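Local coordinates for protein NADH dehydrogenase, putative (Plasmodium falciparum, PDB 5JWC) that probably passes electrons from NADH through its bound FAD to ubiquinone, as a membrane-associated type II NADH dehydrogenase of the malaria parasite, at residues L69-L72 against T76-V79; T486-V491 against F503-D508; E202-F207 against E251-L256. All coordinates share one frame; numbering follows the deposited sequence.

Interaction 1: L69-L72 against T76-V79; sequences LPCL and TLSV. With 4W0 (5-fluoro-3-methyl-2-{4-[4-(trifluoromethoxy)benzyl]phenyl}quinolin-4(1H)-one), chain L; 4W0 (5-fluoro-3-methyl-2-{4-[4-(trifluoromethoxy)benzyl]phenyl}quinolin-4(1H)-one), chain K.
Leu77 CG stands beside its own backbone N (chi1 -62°), which lays the isobutyl group against Cys71: Leu77 CD1 is 3.7 Å from Cys71 CB and 3.9 Å from Cys71 SG. Leu72 is turned unusually, with chi1 at -145°, and this carries CD1 back over the passing backbone, 3.2 Å from Leu77 O, and on to Val79 CG2 at 4.0 Å. Two hydrogen bonds join the segments, both on one carbonyl: Cys71 O takes a weak, bent bond from Thr76 N at 2.8 Å and a longer, straighter but also weak one from Leu77 N at 3.3 Å. Ser74 OG adds a further weak bond to the same oxygen. This closes the turn that leaves helix 69-74. The exit forms part of two inhibitor sites. Leu77 O comes 3.1 Å from C6 of one RYL-552 molecule (4W0, chain L), while Val79 CG2 rests 3.6 Å from C12 of another (4W0, chain K). Around the turn, Leu72 packs on helix 158-174, Cys71 on helix 198-218 and Leu77 on helix 499-515, with Val79 reaching Ile520 of the second subunit.

Interaction 2: T486-V491 against F503-D508; sequences TFWKVV and FHFFID. With 4W0 (5-fluoro-3-methyl-2-{4-[4-(trifluoromethoxy)benzyl]phenyl}quinolin-4(1H)-one), chain M; TRT (fragment of triton X-100), chain T.
Phe505 meets Trp488 and Lys489 with the outer end of its ring. From CB the tryptophan sets out with CG anti to the backbone N (chi1 -176°), which brings the outer end of the indole toward helix 499-515. CD2 and CE2 come next, 3.6 and 3.7 Å from C6 of an RYL-552 quinolone (4W0, chain M). CE3 and CZ3 come closest to that C6, both at 3.4 Å, and CE3 also meets the fluorine F1. CZ3 has a double duty: the inhibitor's C6 sits over one face of the ring, while Phe505 CZ approaches CZ3 obliquely at 3.6 Å. CZ2 and CH2 also lie against C6, with Phe505 CE1 only loosely near CH2.

Helices 484-495 and 499-515 follow each other in the C-terminal region characteristic of type II NADH dehydrogenases, where such helices are thought to attach the enzyme to the membrane; Triton fragments bound to both are consistent with this. One of them puts its C4 over a face of the Phe506 ring. The Trp488 and Phe505 rings are nearly parallel, 21° between planes, but slid so far, 5.9 Å between centroids, that they barely overlap. Phe505 CE2 passes on to the backbone of Lys489, 3.7 Å from its O. The extended lysine chain brings its CE to the inhibitor's F1, and Lys489 makes a cation-pi contact with Phe509.

Interaction 3: E202-F207 against E251-L256; sequences EVTAEF and ENFHNL
Phe253 reaches Thr204 and Ala205 with the far end of its ring, and the contact across the two helices is apolar. Thr204 touches with its CG2 methyl and its CB: CG2 lies 3.8 Å from Phe253 CE2, with Thr204 CB at 4.0 Å from the same carbon. The two side chains approach at a slant. On the other flank, the ring's CE1 meets Ala205 CB at 4.2 Å, so that CE1, CZ and CE2 together fit against one turn of helix 198-218. Phe253 CG stands beside its own backbone N (chi1 -83°), which swings the ring toward that helix.

Polar groups are settled elsewhere. Thr204 OG1 is hydrogen-bonded to the carbonyl of Gly200 one turn back, leaving the methyl to face the phenylalanine. Asn252, next to Phe253, directs ND2 to the carbonyls of Ile464 and Gly465, tying helix 243-255 to the end of strand 460-465.

The start of helix 198-218 belongs to a strand-turn-helix of GxGxxG type, consistent with the second dinucleotide-binding unit of this oxidoreductase family. Both helices pack on the parallel sheet of that unit: Thr204 and Phe253 each touch Ile230 of strand 227-232, and Ile258 packs against both.

Overall arrangement
All three contacts are buried where they touch, though interaction 2 has detergent bound beside it and interaction 3 an exposed outer side on helix 243-255. Interaction 1 is the middle piece: Ser78 N is bonded to Asp508 OD2 of interaction 2, and Thr76 OG1 to Glu206 OE2 of interaction 3, whereas interactions 2 and 3 do not touch. Their chemistry follows their place. The turn at 69-79 alone has hydrogen bonds between its segments, interaction 2 rests on aromatic rings in the C-terminal helices, and interaction 3 on aliphatic-aromatic packing in what is probably the second dinucleotide-binding domain. The inhibitor against Trp488 and Lys489 of interaction 2 also touches Glu206 of segment 202-207, while two others border interaction 1.

Interaction 1: L69-L72 against T76-V79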
loop_
_atom_site.group_PDB
_atom_site.type_symbol
_atom_site.label_atom_id
_atom_site.label_comp_id
_atom_site.label_asym_id
_atom_site.label_seq_id
_atom_site.Cartn_x
_atom_site.Cartn_y
_atom_site.Cartn_z
ATOM N N LEU A 69 4.133 -13.491 -4.966
ATOM C CA LEU A 69 3.098 -12.611 -5.523
ATOM C C LEU A 69 1.644 -13.144 -5.340
ATOM O O LEU A 69 0.733 -12.365 -5.048
ATOM C CB LEU A 69 3.391 -12.382 -7.001
ATOM C CG LEU A 69 4.417 -11.263 -7.280
ATOM C CD1 LEU A 69 4.647 -11.098 -8.762
ATOM C CD2 LEU A 69 3.996 -9.919 -6.678
ATOM N N PRO A 70 1.419 -14.468 -5.494
ATOM C CA PRO A 70 0.050 -14.960 -5.236
ATOM C C PRO A 70 -0.415 -14.677 -3.814
ATOM O O PRO A 70 -1.602 -14.403 -3.617
ATOM C CB PRO A 70 0.173 -16.468 -5.478
ATOM C CG PRO A 70 1.260 -16.567 -6.536
ATOM C CD PRO A 70 2.265 -15.525 -6.090
ATOM N N CYS A 71 0.503 -14.726 -2.849
ATOM C CA CYS A 71 0.164 -14.417 -1.448
ATOM C C CYS A 71 -0.301 -12.984 -1.259
ATOM O O CYS A 71 -1.069 -12.676 -0.356
ATOM C CB CYS A 71 1.360 -14.672 -0.551
ATOM S SG CYS A 71 1.768 -16.408 -0.404
ATOM N N LEU A 72 0.178 -12.110 -2.130
ATOM C CA LEU A 72 -0.182 -10.707 -2.097
ATOM C C LEU A 72 -1.602 -10.480 -2.604
ATOM O O LEU A 72 -2.308 -9.605 -2.090
ATOM C CB LEU A 72 0.826 -9.913 -2.933
ATOM C CG LEU A 72 1.278 -8.515 -2.571
ATOM C CD1 LEU A 72 1.646 -8.376 -1.093
ATOM C CD2 LEU A 72 2.468 -8.163 -3.487
ATOM N N THR A 76 -2.334 -12.660 2.150
ATOM C CA THR A 76 -1.644 -13.560 3.078
ATOM C C THR A 76 -0.277 -12.997 3.517
ATOM O O THR A 76 0.145 -13.177 4.661
ATOM C CB THR A 76 -1.451 -14.972 2.452
ATOM O OG1 THR A 76 -2.719 -15.630 2.343
ATOM C CG2 THR A 76 -0.532 -15.833 3.307
ATOM N N LEU A 77 0.421 -12.335 2.600
ATOM C CA LEU A 77 1.679 -11.670 2.926
ATOM C C LEU A 77 1.603 -10.229 2.430
ATOM O O LEU A 77 0.793 -9.928 1.566
ATOM C CB LEU A 77 2.859 -12.390 2.279
ATOM C CG LEU A 77 3.092 -13.833 2.708
ATOM C CD1 LEU A 77 4.203 -14.437 1.846
ATOM C CD2 LEU A 77 3.462 -13.887 4.174
ATOM N N SER A 78 2.453 -9.351 2.954
ATOM C CA SER A 78 2.432 -7.942 2.567
ATOM C C SER A 78 3.579 -7.567 1.618
ATOM O O SER A 78 4.490 -8.361 1.346
ATOM C CB SER A 78 2.499 -7.051 3.810
ATOM O OG SER A 78 3.718 -7.263 4.505
ATOM N N VAL A 79 3.526 -6.338 1.116
ATOM C CA VAL A 79 4.515 -5.875 0.174
ATOM C C VAL A 79 5.924 -5.870 0.771
ATOM O O VAL A 79 6.893 -6.082 0.048
ATOM C CB VAL A 79 4.138 -4.478 -0.357
ATOM C CG1 VAL A 79 5.270 -3.861 -1.184
ATOM C CG2 VAL A 79 2.903 -4.602 -1.218
HETATM C C1 4W0 L . -1.674 -7.293 0.406
HETATM C C2 4W0 L . -2.079 -5.969 0.199
HETATM C C3 4W0 L . -2.191 -5.115 1.317
HETATM C C4 4W0 L . -1.891 -5.548 2.626
HETATM C C5 4W0 L . -1.485 -6.870 2.812
HETATM C C6 4W0 L . -1.366 -7.734 1.719
HETATM O O1 4W0 L . -8.171 5.219 -1.177
HETATM C C7 4W0 L . -2.007 -4.613 3.802
HETATM C C8 4W0 L . -2.427 -3.243 3.575
HETATM C C9 4W0 L . -2.740 -2.832 2.186
HETATM C C10 4W0 L . -3.108 -1.446 1.785
HETATM C C11 4W0 L . -2.121 -0.510 2.073
HETATM C C12 4W0 L . -2.302 0.809 1.744
HETATM C C13 4W0 L . -3.452 1.161 1.087
HETATM C C14 4W0 L . -4.432 0.235 0.746
HETATM C C15 4W0 L . -4.249 -1.095 1.098
HETATM O O2 4W0 L . -1.766 -4.976 4.937
HETATM N N 4W0 L . -2.605 -3.733 1.084
HETATM C C16 4W0 L . -3.513 2.618 0.746
HETATM C C17 4W0 L . -4.774 3.262 0.267
HETATM C C18 4W0 L . -5.910 3.299 1.061
HETATM C C19 4W0 L . -7.041 3.953 0.585
HETATM C C20 4W0 L . -7.024 4.558 -0.669
HETATM C C21 4W0 L . -5.870 4.520 -1.443
HETATM C C22 4W0 L . -4.739 3.874 -0.973
HETATM C C23 4W0 L . -2.529 -2.312 4.767
HETATM F F1 4W0 L . -1.203 -7.298 4.036
HETATM C C24 4W0 L . -9.334 4.465 -1.503
HETATM F F2 4W0 L . -8.960 3.277 -1.996
HETATM F F3 4W0 L . -10.121 5.122 -2.389
HETATM F F4 4W0 L . -10.073 4.300 -0.393
HETATM C C1 4W0 K . 3.793 4.424 4.696
HETATM C C2 4W0 K . 3.567 3.920 3.407
HETATM C C3 4W0 K . 4.014 2.624 3.093
HETATM C C4 4W0 K . 4.682 1.807 4.033
HETATM C C5 4W0 K . 4.898 2.322 5.312
HETATM C C6 4W0 K . 4.464 3.611 5.647
HETATM O O1 4W0 K . 3.970 0.423 -8.939
HETATM C C7 4W0 K . 5.162 0.418 3.671
HETATM C C8 4W0 K . 4.905 -0.083 2.331
HETATM C C9 4W0 K . 4.218 0.815 1.371
HETATM C C10 4W0 K . 3.809 0.438 -0.008
HETATM C C11 4W0 K . 2.931 -0.642 -0.067
HETATM C C12 4W0 K . 2.461 -1.072 -1.284
HETATM C C13 4W0 K . 2.845 -0.374 -2.403
HETATM C C14 4W0 K . 3.684 0.733 -2.355
HETATM C C15 4W0 K . 4.166 1.149 -1.132
HETATM O O2 4W0 K . 5.751 -0.295 4.471
HETATM N N 4W0 K . 3.761 2.114 1.741
HETATM C C16 4W0 K . 2.247 -0.889 -3.669
HETATM C C17 4W0 K . 2.754 -0.521 -5.029
HETATM C C18 4W0 K . 4.049 -0.816 -5.425
HETATM C C19 4W0 K . 4.451 -0.505 -6.718
HETATM C C20 4W0 K . 3.566 0.089 -7.613
HETATM C C21 4W0 K . 2.260 0.357 -7.202
HETATM C C22 4W0 K . 1.851 0.048 -5.915
HETATM C C23 4W0 K . 5.362 -1.483 1.971
HETATM F F1 4W0 K . 5.526 1.580 6.208
HETATM C C24 4W0 K . 4.995 1.384 -9.209
HETATM F F2 4W0 K . 5.095 2.182 -8.134
HETATM F F3 4W0 K . 4.682 2.140 -10.282
HETATM F F4 4W0 K . 6.162 0.777 -9.548
#

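Interaction 2: T486-V491 against F503-D508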
loop_
_atom_site.group_PDB
_atom_site.type_symbol
_atom_site.label_atom_id
_atom_site.label_comp_id
_atom_site.label_asym_id
_atom_site.label_seq_id
_atom_site.Cartn_x
_atom_site.Cartn_y
_atom_site.Cartn_z
ATOM N N THR A 486 4.533 -26.144 6.961
ATOM C CA THR A 486 5.726 -25.821 7.750
ATOM C C THR A 486 6.960 -25.893 6.870
ATOM O O THR A 486 7.880 -25.067 6.970
ATOM C CB THR A 486 5.906 -26.776 8.965
ATOM O OG1 THR A 486 4.713 -26.777 9.758
ATOM C CG2 THR A 486 7.066 -26.318 9.830
ATOM N N PHE A 487 6.977 -26.897 6.009
ATOM C CA PHE A 487 8.056 -27.080 5.054
ATOM C C PHE A 487 8.186 -25.883 4.123
ATOM O O PHE A 487 9.289 -25.387 3.859
ATOM C CB PHE A 487 7.819 -28.342 4.233
ATOM C CG PHE A 487 8.859 -28.571 3.193
ATOM C CD1 PHE A 487 10.116 -29.006 3.559
ATOM C CD2 PHE A 487 8.587 -28.342 1.856
ATOM C CE1 PHE A 487 11.090 -29.218 2.618
ATOM C CE2 PHE A 487 9.557 -28.568 0.902
ATOM C CZ PHE A 487 10.812 -29.002 1.285
ATOM N N TRP A 488 7.047 -25.426 3.625
ATOM C CA TRP A 488 7.000 -24.272 2.737
ATOM C C TRP A 488 7.652 -23.049 3.426
ATOM O O TRP A 488 8.494 -22.377 2.843
ATOM C CB TRP A 488 5.551 -24.009 2.356
ATOM C CG TRP A 488 5.276 -22.931 1.375
ATOM C CD1 TRP A 488 5.054 -23.079 0.039
ATOM C CD2 TRP A 488 5.119 -21.533 1.661
ATOM N NE1 TRP A 488 4.784 -21.858 -0.532
ATOM C CE2 TRP A 488 4.813 -20.891 0.438
ATOM C CE3 TRP A 488 5.211 -20.758 2.820
ATOM C CZ2 TRP A 488 4.601 -19.510 0.344
ATOM C CZ3 TRP A 488 4.990 -19.382 2.730
ATOM C CH2 TRP A 488 4.690 -18.775 1.498
ATOM N N LYS A 489 7.293 -22.796 4.682
ATOM C CA LYS A 489 7.843 -21.646 5.423
ATOM C C LYS A 489 9.357 -21.757 5.647
ATOM O O LYS A 489 10.104 -20.789 5.470
ATOM C CB LYS A 489 7.125 -21.513 6.762
ATOM C CG LYS A 489 5.630 -21.293 6.588
ATOM C CD LYS A 489 4.939 -20.974 7.892
ATOM C CE LYS A 489 3.448 -20.790 7.620
ATOM N NZ LYS A 489 2.676 -20.583 8.858
ATOM N N VAL A 490 9.805 -22.946 6.032
ATOM C CA VAL A 490 11.228 -23.201 6.221
ATOM C C VAL A 490 11.994 -22.948 4.932
ATOM O O VAL A 490 13.085 -22.358 4.950
ATOM C CB VAL A 490 11.495 -24.649 6.702
ATOM C CG1 VAL A 490 12.971 -24.981 6.602
ATOM C CG2 VAL A 490 11.018 -24.816 8.135
ATOM N N VAL A 491 11.430 -23.386 3.806
ATOM C CA VAL A 491 12.117 -23.166 2.544
ATOM C C VAL A 491 12.134 -21.681 2.233
ATOM O O VAL A 491 13.187 -21.097 2.046
ATOM C CB VAL A 491 11.467 -23.926 1.374
ATOM C CG1 VAL A 491 12.043 -23.427 0.053
ATOM C CG2 VAL A 491 11.680 -25.424 1.536
ATOM N N PHE A 503 11.989 -10.904 8.662
ATOM C CA PHE A 503 11.257 -10.318 9.778
ATOM C C PHE A 503 9.776 -10.181 9.394
ATOM O O PHE A 503 8.885 -10.694 10.070
ATOM C CB PHE A 503 11.864 -8.947 10.138
ATOM C CG PHE A 503 11.095 -8.195 11.192
ATOM C CD1 PHE A 503 11.296 -8.462 12.529
ATOM C CD2 PHE A 503 10.156 -7.231 10.835
ATOM C CE1 PHE A 503 10.583 -7.768 13.509
ATOM C CE2 PHE A 503 9.445 -6.536 11.807
ATOM C CZ PHE A 503 9.660 -6.813 13.145
ATOM N N HIS A 504 9.517 -9.547 8.259
ATOM C CA HIS A 504 8.139 -9.362 7.799
ATOM C C HIS A 504 7.424 -10.683 7.479
ATOM O O HIS A 504 6.231 -10.845 7.764
ATOM C CB HIS A 504 8.118 -8.449 6.581
ATOM C CG HIS A 504 8.293 -7.006 6.924
ATOM N ND1 HIS A 504 7.251 -6.228 7.380
ATOM C CD2 HIS A 504 9.377 -6.193 6.866
ATOM C CE1 HIS A 504 7.690 -4.995 7.593
ATOM N NE2 HIS A 504 8.970 -4.948 7.286
ATOM N N PHE A 505 8.161 -11.617 6.890
ATOM C CA PHE A 505 7.629 -12.954 6.599
ATOM C C PHE A 505 7.038 -13.585 7.870
ATOM O O PHE A 505 5.910 -14.081 7.884
ATOM C CB PHE A 505 8.748 -13.820 6.032
ATOM C CG PHE A 505 8.303 -15.145 5.463
ATOM C CD1 PHE A 505 7.665 -15.219 4.234
ATOM C CD2 PHE A 505 8.609 -16.322 6.118
ATOM C CE1 PHE A 505 7.308 -16.455 3.692
ATOM C CE2 PHE A 505 8.253 -17.561 5.581
ATOM C CZ PHE A 505 7.609 -17.624 4.372
ATOM N N PHE A 506 7.812 -13.548 8.943
ATOM C CA PHE A 506 7.381 -14.121 10.204
ATOM C C PHE A 506 6.195 -13.335 10.793
ATOM O O PHE A 506 5.196 -13.926 11.233
ATOM C CB PHE A 506 8.563 -14.164 11.177
ATOM C CG PHE A 506 8.212 -14.709 12.535
ATOM C CD1 PHE A 506 8.163 -16.066 12.753
ATOM C CD2 PHE A 506 7.924 -13.863 13.589
ATOM C CE1 PHE A 506 7.844 -16.578 14.005
ATOM C CE2 PHE A 506 7.603 -14.370 14.846
ATOM C CZ PHE A 506 7.557 -15.733 15.046
ATOM N N ILE A 507 6.306 -12.007 10.801
ATOM C CA ILE A 507 5.268 -11.155 11.394
ATOM C C ILE A 507 3.938 -11.318 10.660
ATOM O O ILE A 507 2.874 -11.408 11.285
ATOM C CB ILE A 507 5.666 -9.658 11.370
ATOM C CG1 ILE A 507 6.862 -9.391 12.294
ATOM C CG2 ILE A 507 4.461 -8.751 11.726
ATOM C CD1 ILE A 507 6.687 -9.916 13.712
ATOM N N ASP A 508 3.998 -11.369 9.331
ATOM C CA ASP A 508 2.789 -11.521 8.539
ATOM C C ASP A 508 2.031 -12.804 8.869
ATOM O O ASP A 508 0.801 -12.812 8.888
ATOM C CB ASP A 508 3.114 -11.487 7.042
ATOM C CG ASP A 508 3.219 -10.065 6.504
ATOM O OD1 ASP A 508 3.006 -9.106 7.291
ATOM O OD2 ASP A 508 3.495 -9.906 5.292
HETATM C C1 4W0 M . 0.883 -19.938 1.691
HETATM C C2 4W0 M . -0.462 -19.846 2.083
HETATM C C3 4W0 M . -0.880 -20.397 3.307
HETATM C C4 4W0 M . 0.034 -21.051 4.153
HETATM C C5 4W0 M . 1.377 -21.140 3.764
HETATM C C6 4W0 M . 1.806 -20.590 2.548
HETATM O O1 4W0 M . -12.415 -24.155 5.036
HETATM C C7 4W0 M . -0.426 -21.634 5.462
HETATM C C8 4W0 M . -1.825 -21.542 5.846
HETATM C C9 4W0 M . -2.776 -20.852 4.945
HETATM C C10 4W0 M . -4.260 -20.713 5.204
HETATM C C11 4W0 M . -5.066 -21.848 5.295
HETATM C C12 4W0 M . -6.439 -21.739 5.487
HETATM C C13 4W0 M . -6.979 -20.474 5.551
HETATM C C14 4W0 M . -6.200 -19.356 5.429
HETATM C C15 4W0 M . -4.839 -19.461 5.241
HETATM O O2 4W0 M . 0.359 -22.189 6.200
HETATM N N 4W0 M . -2.310 -20.300 3.700
HETATM C C16 4W0 M . -8.434 -20.179 5.755
HETATM C C17 4W0 M . -9.460 -21.255 5.528
HETATM C C18 4W0 M . -9.529 -21.939 4.322
HETATM C C19 4W0 M . -10.510 -22.915 4.159
HETATM C C20 4W0 M . -11.424 -23.164 5.190
HETATM C C21 4W0 M . -11.356 -22.464 6.389
HETATM C C22 4W0 M . -10.376 -21.503 6.551
HETATM C C23 4W0 M . -2.266 -22.134 7.164
HETATM F F1 4W0 M . 2.251 -21.752 4.564
HETATM C C24 4W0 M . -12.029 -25.467 5.365
HETATM F F2 4W0 M . -11.085 -25.853 4.502
HETATM F F3 4W0 M . -13.088 -26.286 5.253
HETATM F F4 4W0 M . -11.554 -25.479 6.619
HETATM O O21 TRT T . 20.270 -6.569 9.742
HETATM C C20 TRT T . 20.138 -5.570 10.736
HETATM C C19 TRT T . 19.783 -6.196 12.091
HETATM O O18 TRT T . 18.479 -6.851 12.041
HETATM C C17 TRT T . 18.539 -8.215 11.651
HETATM C C16 TRT T . 17.562 -9.073 12.519
HETATM O O15 TRT T . 17.694 -10.436 12.013
HETATM C C12 TRT T . 16.564 -11.300 12.213
HETATM C C13 TRT T . 15.275 -10.916 11.751
HETATM C C14 TRT T . 14.190 -11.774 11.940
HETATM C C11 TRT T . 16.759 -12.529 12.846
HETATM C C10 TRT T . 15.665 -13.389 13.038
HETATM C C9 TRT T . 14.394 -13.019 12.557
HETATM C C6 TRT T . 13.221 -13.946 12.836
HETATM C C8 TRT T . 12.114 -13.852 11.771
HETATM C C7 TRT T . 13.661 -15.403 12.976
HETATM C C5 TRT T . 12.986 -13.357 14.281
HETATM C C1 TRT T . 11.672 -12.766 14.931
HETATM C C2 TRT T . 10.703 -11.964 14.053
HETATM C C4 TRT T . 10.978 -13.963 15.582
HETATM C C3 TRT T . 12.145 -11.795 16.007
#

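Interaction 3: E202-F207 against E251-L256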
loop_
_atom_site.group_PDB
_atom_site.type_symbol
_atom_site.label_atom_id
_atom_site.label_comp_id
_atom_site.label_asym_id
_atom_site.label_seq_id
_atom_site.Cartn_x
_atom_site.Cartn_y
_atom_site.Cartn_z
ATOM N N GLU A 202 -1.693 -21.214 -7.651
ATOM C CA GLU A 202 -1.510 -20.564 -6.351
ATOM C C GLU A 202 -2.455 -19.373 -6.136
ATOM O O GLU A 202 -2.948 -19.170 -5.031
ATOM C CB GLU A 202 -0.055 -20.145 -6.171
ATOM C CG GLU A 202 0.850 -21.396 -5.997
ATOM C CD GLU A 202 2.287 -21.070 -5.637
ATOM O OE1 GLU A 202 2.946 -20.355 -6.426
ATOM O OE2 GLU A 202 2.752 -21.528 -4.556
ATOM N N VAL A 203 -2.702 -18.597 -7.184
ATOM C CA VAL A 203 -3.668 -17.499 -7.090
ATOM C C VAL A 203 -5.055 -18.036 -6.765
ATOM O O VAL A 203 -5.750 -17.495 -5.917
ATOM C CB VAL A 203 -3.720 -16.673 -8.394
ATOM C CG1 VAL A 203 -4.920 -15.690 -8.384
ATOM C CG2 VAL A 203 -2.390 -15.944 -8.599
ATOM N N THR A 204 -5.447 -19.115 -7.439
ATOM C CA THR A 204 -6.747 -19.736 -7.199
ATOM C C THR A 204 -6.854 -20.229 -5.745
ATOM O O THR A 204 -7.853 -19.993 -5.073
ATOM C CB THR A 204 -6.993 -20.914 -8.202
ATOM O OG1 THR A 204 -6.929 -20.422 -9.549
ATOM C CG2 THR A 204 -8.358 -21.557 -7.978
ATOM N N ALA A 205 -5.819 -20.913 -5.266
ATOM C CA ALA A 205 -5.803 -21.467 -3.910
ATOM C C ALA A 205 -5.910 -20.361 -2.847
ATOM O O ALA A 205 -6.611 -20.503 -1.850
ATOM C CB ALA A 205 -4.512 -22.298 -3.690
ATOM N N GLU A 206 -5.187 -19.268 -3.070
ATOM C CA GLU A 206 -5.164 -18.154 -2.123
ATOM C C GLU A 206 -6.518 -17.471 -2.022
ATOM O O GLU A 206 -6.976 -17.164 -0.922
ATOM C CB GLU A 206 -4.094 -17.141 -2.538
ATOM C CG GLU A 206 -2.676 -17.589 -2.168
ATOM C CD GLU A 206 -2.460 -17.584 -0.661
ATOM O OE1 GLU A 206 -1.540 -18.284 -0.187
ATOM O OE2 GLU A 206 -3.207 -16.866 0.049
ATOM N N PHE A 207 -7.147 -17.224 -3.166
ATOM C CA PHE A 207 -8.512 -16.721 -3.171
ATOM C C PHE A 207 -9.500 -17.691 -2.535
ATOM O O PHE A 207 -10.396 -17.252 -1.816
ATOM C CB PHE A 207 -8.956 -16.368 -4.587
ATOM C CG PHE A 207 -8.602 -14.963 -4.962
ATOM C CD1 PHE A 207 -9.122 -13.903 -4.236
ATOM C CD2 PHE A 207 -7.705 -14.698 -5.987
ATOM C CE1 PHE A 207 -8.786 -12.581 -4.555
ATOM C CE2 PHE A 207 -7.370 -13.404 -6.312
ATOM C CZ PHE A 207 -7.913 -12.335 -5.599
ATOM N N GLU A 251 -7.878 -32.799 -7.125
ATOM C CA GLU A 251 -8.725 -33.331 -6.076
ATOM C C GLU A 251 -8.908 -32.337 -4.929
ATOM O O GLU A 251 -10.010 -32.192 -4.393
ATOM C CB GLU A 251 -8.134 -34.643 -5.587
ATOM C CG GLU A 251 -8.701 -35.204 -4.317
ATOM C CD GLU A 251 -7.952 -36.465 -3.916
ATOM O OE1 GLU A 251 -7.542 -36.586 -2.734
ATOM O OE2 GLU A 251 -7.748 -37.321 -4.816
ATOM N N ASN A 252 -7.832 -31.654 -4.549
ATOM C CA ASN A 252 -7.941 -30.655 -3.498
ATOM C C ASN A 252 -8.869 -29.519 -3.972
ATOM O O ASN A 252 -9.715 -29.044 -3.216
ATOM C CB ASN A 252 -6.560 -30.124 -3.107
ATOM C CG ASN A 252 -6.542 -29.512 -1.720
ATOM O OD1 ASN A 252 -7.123 -30.067 -0.785
ATOM N ND2 ASN A 252 -5.893 -28.350 -1.579
ATOM N N PHE A 253 -8.730 -29.111 -5.234
ATOM C CA PHE A 253 -9.571 -28.051 -5.791
ATOM C C PHE A 253 -11.050 -28.485 -5.836
ATOM O O PHE A 253 -11.922 -27.720 -5.433
ATOM C CB PHE A 253 -9.079 -27.624 -7.189
ATOM C CG PHE A 253 -7.939 -26.605 -7.161
ATOM C CD1 PHE A 253 -7.179 -26.409 -6.008
ATOM C CD2 PHE A 253 -7.655 -25.833 -8.275
ATOM C CE1 PHE A 253 -6.142 -25.457 -5.973
ATOM C CE2 PHE A 253 -6.618 -24.873 -8.259
ATOM C CZ PHE A 253 -5.866 -24.691 -7.100
ATOM N N HIS A 254 -11.327 -29.702 -6.312
ATOM C CA HIS A 254 -12.693 -30.264 -6.234
ATOM C C HIS A 254 -13.260 -30.188 -4.832
ATOM O O HIS A 254 -14.359 -29.675 -4.620
ATOM C CB HIS A 254 -12.718 -31.722 -6.699
ATOM C CG HIS A 254 -12.573 -31.900 -8.160
ATOM N ND1 HIS A 254 -12.872 -30.877 -9.074
ATOM C CD2 HIS A 254 -12.165 -32.931 -8.923
ATOM C CE1 HIS A 254 -12.651 -31.292 -10.284
ATOM N NE2 HIS A 254 -12.210 -32.561 -10.235
ATOM N N ASN A 255 -12.499 -30.688 -3.864
ATOM C CA ASN A 255 -12.931 -30.664 -2.475
ATOM C C ASN A 255 -13.187 -29.243 -1.973
ATOM O O ASN A 255 -13.979 -29.051 -1.054
ATOM C CB ASN A 255 -11.902 -31.364 -1.578
ATOM C CG ASN A 255 -11.737 -32.863 -1.913
ATOM O OD1 ASN A 255 -12.418 -33.406 -2.798
ATOM N ND2 ASN A 255 -10.809 -33.526 -1.216
ATOM N N LEU A 256 -12.540 -28.247 -2.582
ATOM C CA LEU A 256 -12.795 -26.853 -2.206
ATOM C C LEU A 256 -13.887 -26.225 -3.080
ATOM O O LEU A 256 -14.199 -25.041 -2.939
ATOM C CB LEU A 256 -11.522 -26.009 -2.315
ATOM C CG LEU A 256 -10.505 -26.194 -1.191
ATOM C CD1 LEU A 256 -9.125 -25.723 -1.628
ATOM C CD2 LEU A 256 -10.976 -25.469 0.082
#